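Local coordinates for protein beta-galactosidase (PDB 3OG2) that probably hydrolyses terminal non-reducing beta-D-galactose residues in beta-D-galactosides, as a glycoside hydrolase of family 35, at residues 419-431 against 442-456. Numbering follows the deposited sequence. Where two conformers were deposited one is given.
Sequences DTASYTVKLPTSA and SLTLTGRDSKIHVTD
Leu443 covers one face of the Tyr423 ring, its CB 3.7 Å from the ring centroid in a CH-pi contact, while its CD1 reaches CE2. Leu445 N and His453 NE2 lie at the ring's edge. A tyrosine suits this buried place because its apolar ring packs on leucine while its hydroxyl bonds to histidine: OH stands 2.7 Å from His453 NE2, at the edge of the imidazole. With CG between the backbone N and carbonyl carbon (chi1 71°), the ring turns back toward strand 443-445, where a water joins OH to Thr444 O. Four backbone bonds pair the strands antiparallel, Ala421 with Leu445 and Tyr423 with Leu443. Beside the strand's end, Thr420 CG2 presses tightly (3.4 Å) on CG2 of Thr444, which lies on the opposite sheet face from Tyr423.

Farther along, threonine suits position 455 by serving two partners: Thr455 OG1 donates to Pro428 O (2.9 Å), and CG2 packs on Leu427 CB. Small Ser430 fills both syn sides of Asp456, its hydroxyl OG 2.6 Å from OD1 and its backbone N 2.8 Å from OD2. An asparagine here would probably leave one Ser430 donor facing an NH2 and Lys498 without its salt-bridge countercharge.

Strand 421-427 runs between 434-436 and 443-445 in a three-stranded antiparallel sheet; loop 446-449 leads on to strand 450-459 of the larger antiparallel sheet, between 406-412 and 462-467.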
loop_
_atom_site.group_PDB
_atom_site.type_symbol
_atom_site.label_atom_id
_atom_site.label_comp_id
_atom_site.label_asym_id
_atom_site.label_seq_id
_atom_site.Cartn_x
_atom_site.Cartn_y
_atom_site.Cartn_z
ATOM N N ASP A 419 1.999 -30.510 5.422
ATOM C CA ASP A 419 2.588 -31.776 5.029
ATOM C C ASP A 419 2.828 -31.863 3.535
ATOM O O ASP A 419 2.358 -31.051 2.743
ATOM C CB ASP A 419 1.624 -32.898 5.421
ATOM C CG ASP A 419 1.523 -32.985 6.935
ATOM O OD1 ASP A 419 2.531 -32.670 7.599
ATOM O OD2 ASP A 419 0.454 -33.341 7.434
ATOM N N THR A 420 3.600 -32.878 3.159
ATOM C CA THR A 420 3.830 -33.186 1.755
ATOM C C THR A 420 2.941 -34.334 1.310
ATOM O O THR A 420 2.836 -35.364 1.977
ATOM C CB THR A 420 5.305 -33.550 1.485
ATOM O OG1 THR A 420 6.093 -32.376 1.711
ATOM C CG2 THR A 420 5.547 -33.875 0.036
ATOM N N ALA A 421 2.278 -34.198 0.183
ATOM C CA ALA A 421 1.427 -35.195 -0.416
ATOM C C ALA A 421 2.012 -35.697 -1.715
ATOM O O ALA A 421 2.516 -34.919 -2.499
ATOM C CB ALA A 421 0.074 -34.534 -0.682
ATOM N N SER A 422 1.974 -36.995 -1.929
ATOM C CA SER A 422 2.292 -37.642 -3.194
ATOM C C SER A 422 1.009 -37.979 -3.912
ATOM O O SER A 422 0.067 -38.475 -3.294
ATOM C CB SER A 422 3.020 -38.963 -2.924
ATOM O OG SER A 422 4.256 -38.668 -2.242
ATOM N N TYR A 423 0.932 -37.708 -5.216
ATOM C CA TYR A 423 -0.306 -37.918 -5.926
ATOM C C TYR A 423 -0.039 -38.124 -7.412
ATOM O O TYR A 423 1.086 -37.888 -7.900
ATOM C CB TYR A 423 -1.243 -36.717 -5.683
ATOM C CG TYR A 423 -0.865 -35.424 -6.346
ATOM C CD1 TYR A 423 0.144 -34.638 -5.796
ATOM C CD2 TYR A 423 -1.488 -34.961 -7.509
ATOM C CE1 TYR A 423 0.515 -33.426 -6.381
ATOM C CE2 TYR A 423 -1.136 -33.747 -8.100
ATOM C CZ TYR A 423 -0.126 -32.990 -7.518
ATOM O OH TYR A 423 0.235 -31.811 -8.139
ATOM N N THR A 424 -1.096 -38.536 -8.101
ATOM C CA THR A 424 -1.145 -38.536 -9.532
ATOM C C THR A 424 -2.460 -37.873 -9.927
ATOM O O THR A 424 -3.339 -37.717 -9.067
ATOM C CB THR A 424 -1.058 -39.960 -10.137
ATOM O OG1 THR A 424 -2.231 -40.618 -9.709
ATOM C CG2 THR A 424 0.192 -40.713 -9.644
ATOM N N VAL A 425 -2.575 -37.489 -11.199
ATOM C CA VAL A 425 -3.859 -36.902 -11.653
ATOM C C VAL A 425 -4.367 -37.679 -12.849
ATOM O O VAL A 425 -3.627 -38.339 -13.581
ATOM C CB VAL A 425 -3.757 -35.393 -12.004
ATOM C CG1 VAL A 425 -3.486 -34.599 -10.740
ATOM C CG2 VAL A 425 -2.659 -35.187 -13.009
ATOM N N LYS A 426 -5.665 -37.600 -13.077
ATOM C CA LYS A 426 -6.299 -38.178 -14.259
ATOM C C LYS A 426 -7.066 -37.017 -14.894
ATOM O O LYS A 426 -8.066 -36.549 -14.305
ATOM C CB LYS A 426 -7.203 -39.372 -13.902
ATOM C CG LYS A 426 -7.818 -39.961 -15.148
ATOM C CD LYS A 426 -8.587 -41.254 -14.895
ATOM C CE LYS A 426 -8.467 -42.057 -16.194
ATOM N NZ LYS A 426 -7.513 -41.436 -17.184
ATOM N N LEU A 427 -6.587 -36.500 -16.041
ATOM C CA LEU A 427 -7.096 -35.232 -16.569
ATOM C C LEU A 427 -7.653 -35.452 -17.968
ATOM O O LEU A 427 -7.106 -36.255 -18.735
ATOM C CB LEU A 427 -5.990 -34.158 -16.657
ATOM C CG LEU A 427 -5.306 -33.842 -15.328
ATOM C CD1 LEU A 427 -4.223 -32.788 -15.491
ATOM C CD2 LEU A 427 -6.281 -33.379 -14.253
ATOM N N PRO A 428 -8.694 -34.738 -18.283
ATOM C CA PRO A 428 -9.224 -34.782 -19.647
ATOM C C PRO A 428 -8.308 -34.040 -20.607
ATOM O O PRO A 428 -7.775 -32.947 -20.278
ATOM C CB PRO A 428 -10.593 -34.098 -19.509
ATOM C CG PRO A 428 -10.389 -33.135 -18.369
ATOM C CD PRO A 428 -9.489 -33.854 -17.393
ATOM N N THR A 429 -8.119 -34.625 -21.790
ATOM C CA THR A 429 -7.344 -33.982 -22.827
ATOM C C THR A 429 -8.014 -34.274 -24.183
ATOM O O THR A 429 -8.865 -35.145 -24.259
ATOM C CB THR A 429 -5.875 -34.428 -22.950
ATOM O OG1 THR A 429 -5.832 -35.725 -23.549
ATOM C CG2 THR A 429 -5.199 -34.566 -21.602
ATOM N N SER A 430 -7.605 -33.540 -25.212
ATOM C CA SER A 430 -8.000 -33.843 -26.592
ATOM C C SER A 430 -7.586 -35.237 -27.040
ATOM O O SER A 430 -8.105 -35.738 -28.041
ATOM C CB SER A 430 -7.360 -32.853 -27.562
ATOM O OG SER A 430 -5.918 -32.906 -27.426
ATOM N N ALA A 431 -6.680 -35.903 -26.322
ATOM C CA ALA A 431 -6.377 -37.279 -26.668
ATOM C C ALA A 431 -7.086 -38.267 -25.739
ATOM O O ALA A 431 -6.740 -39.445 -25.783
ATOM C CB ALA A 431 -4.853 -37.440 -26.663
ATOM N N SER A 442 5.400 -40.289 -9.174
ATOM C CA SER A 442 4.374 -39.511 -8.479
ATOM C C SER A 442 4.730 -38.034 -8.465
ATOM O O SER A 442 5.908 -37.700 -8.393
ATOM C CB SER A 442 4.192 -39.918 -6.990
ATOM O OG SER A 442 3.717 -41.244 -6.908
ATOM N N LEU A 443 3.698 -37.207 -8.557
ATOM C CA LEU A 443 3.820 -35.791 -8.279
ATOM C C LEU A 443 3.862 -35.526 -6.790
ATOM O O LEU A 443 3.376 -36.351 -5.997
ATOM C CB LEU A 443 2.590 -35.070 -8.838
ATOM C CG LEU A 443 2.364 -35.374 -10.323
ATOM C CD1 LEU A 443 1.038 -34.773 -10.775
ATOM C CD2 LEU A 443 3.481 -34.923 -11.250
ATOM N N THR A 444 4.394 -34.373 -6.416
ATOM C CA THR A 444 4.532 -33.968 -5.025
ATOM C C THR A 444 3.890 -32.608 -4.838
ATOM O O THR A 444 4.094 -31.694 -5.648
ATOM C CB THR A 444 6.056 -33.840 -4.651
ATOM O OG1 THR A 444 6.642 -35.151 -4.772
ATOM C CG2 THR A 444 6.257 -33.368 -3.216
ATOM N N LEU A 445 3.129 -32.470 -3.766
ATOM C CA LEU A 445 2.600 -31.154 -3.331
ATOM C C LEU A 445 3.178 -30.942 -1.931
ATOM O O LEU A 445 2.760 -31.654 -0.983
ATOM C CB LEU A 445 1.066 -31.099 -3.388
ATOM C CG LEU A 445 0.533 -29.671 -3.127
ATOM C CD1 LEU A 445 0.783 -28.786 -4.322
ATOM C CD2 LEU A 445 -0.949 -29.735 -2.783
ATOM N N THR A 446 4.131 -30.051 -1.754
ATOM C CA THR A 446 4.751 -29.821 -0.437
ATOM C C THR A 446 3.893 -28.885 0.390
ATOM O O THR A 446 2.780 -28.472 -0.057
ATOM C CB THR A 446 6.190 -29.289 -0.613
ATOM O OG1 THR A 446 6.166 -28.001 -1.247
ATOM C CG2 THR A 446 6.996 -30.234 -1.510
ATOM N N GLY A 447 4.296 -28.550 1.596
ATOM C CA GLY A 447 3.440 -27.827 2.507
ATOM C C GLY A 447 3.041 -26.437 2.009
ATOM O O GLY A 447 3.871 -25.713 1.450
ATOM N N ARG A 448 1.777 -26.106 2.229
ATOM C CA ARG A 448 1.246 -24.761 1.842
ATOM C C ARG A 448 1.669 -24.366 0.449
ATOM O O ARG A 448 2.100 -23.241 0.174
ATOM C CB ARG A 448 1.641 -23.728 2.900
ATOM C CG ARG A 448 0.835 -24.045 4.155
ATOM C CD ARG A 448 1.076 -23.055 5.271
ATOM N NE ARG A 448 0.227 -23.422 6.402
ATOM C CZ ARG A 448 0.162 -22.764 7.549
ATOM N NH1 ARG A 448 0.887 -21.669 7.738
ATOM N NH2 ARG A 448 -0.645 -23.229 8.499
ATOM N N ASP A 449 1.486 -25.312 -0.465
ATOM C CA ASP A 449 1.672 -25.054 -1.902
ATOM C C ASP A 449 0.379 -25.365 -2.625
ATOM O O ASP A 449 -0.459 -26.142 -2.151
ATOM C CB ASP A 449 2.852 -25.864 -2.449
ATOM C CG ASP A 449 3.337 -25.300 -3.759
ATOM O OD1 ASP A 449 2.922 -24.197 -4.239
ATOM O OD2 ASP A 449 4.159 -25.973 -4.450
ATOM N N SER A 450 0.226 -24.745 -3.772
ATOM C CA SER A 450 -0.891 -25.039 -4.697
ATOM C C SER A 450 -0.342 -24.912 -6.109
ATOM O O SER A 450 0.522 -24.090 -6.371
ATOM C CB SER A 450 -2.009 -24.038 -4.444
ATOM O OG SER A 450 -3.076 -24.219 -5.351
ATOM N N LYS A 451 -0.837 -25.751 -7.017
ATOM C CA LYS A 451 -0.321 -25.754 -8.377
ATOM C C LYS A 451 -1.453 -25.635 -9.353
ATOM O O LYS A 451 -2.546 -26.073 -9.032
ATOM C CB LYS A 451 0.431 -27.058 -8.684
ATOM C CG LYS A 451 1.683 -27.099 -7.785
ATOM C CD LYS A 451 2.868 -27.773 -8.415
ATOM C CE LYS A 451 3.884 -28.058 -7.310
ATOM N NZ LYS A 451 4.850 -26.921 -7.236
ATOM N N ILE A 452 -1.159 -25.108 -10.521
ATOM C CA ILE A 452 -2.065 -25.159 -11.650
ATOM C C ILE A 452 -1.454 -26.091 -12.694
ATOM O O ILE A 452 -0.381 -25.864 -13.235
ATOM C CB ILE A 452 -2.356 -23.771 -12.240
ATOM C CG1 ILE A 452 -2.424 -22.739 -11.110
ATOM C CG2 ILE A 452 -3.600 -23.820 -13.126
ATOM C CD1 ILE A 452 -3.665 -21.869 -11.037
ATOM N N HIS A 453 -2.170 -27.200 -12.964
ATOM C CA HIS A 453 -1.819 -28.108 -14.057
ATOM C C HIS A 453 -2.680 -27.732 -15.255
ATOM O O HIS A 453 -3.777 -27.193 -15.083
ATOM C CB HIS A 453 -2.032 -29.560 -13.688
ATOM C CG HIS A 453 -1.313 -29.988 -12.448
ATOM N ND1 HIS A 453 -0.032 -29.569 -12.103
ATOM C CD2 HIS A 453 -1.672 -30.826 -11.466
ATOM C CE1 HIS A 453 0.339 -30.143 -10.948
ATOM N NE2 HIS A 453 -0.658 -30.908 -10.537
ATOM N N VAL A 454 -2.199 -27.985 -16.474
ATOM C CA VAL A 454 -2.957 -27.612 -17.659
ATOM C C VAL A 454 -3.068 -28.761 -18.646
ATOM O O VAL A 454 -2.234 -29.660 -18.695
ATOM C CB VAL A 454 -2.311 -26.399 -18.391
ATOM C CG1 VAL A 454 -2.311 -25.149 -17.505
ATOM C CG2 VAL A 454 -0.889 -26.681 -18.831
ATOM N N THR A 455 -4.135 -28.715 -19.451
ATOM C CA THR A 455 -4.241 -29.599 -20.615
ATOM C C THR A 455 -4.577 -28.771 -21.868
ATOM O O THR A 455 -5.262 -27.717 -21.781
ATOM C CB THR A 455 -5.223 -30.778 -20.457
ATOM O OG1 THR A 455 -6.551 -30.284 -20.354
ATOM C CG2 THR A 455 -4.933 -31.615 -19.199
ATOM N N ASP A 456 -4.126 -29.238 -23.027
ATOM C CA ASP A 456 -4.278 -28.578 -24.308
ATOM C C ASP A 456 -4.015 -27.085 -24.200
ATOM O O ASP A 456 -4.837 -26.218 -24.548
ATOM C CB ASP A 456 -5.689 -28.816 -24.872
ATOM C CG ASP A 456 -5.770 -30.306 -25.224
ATOM O OD1 ASP A 456 -5.056 -30.739 -26.174
ATOM O OD2 ASP A 456 -6.508 -31.043 -24.562
HETATM O O HOH W 1 6.534 -29.571 2.830
HETATM O O HOH W 2 6.005 -37.715 -4.324
HETATM O O HOH W 3 3.054 -31.234 -8.243
#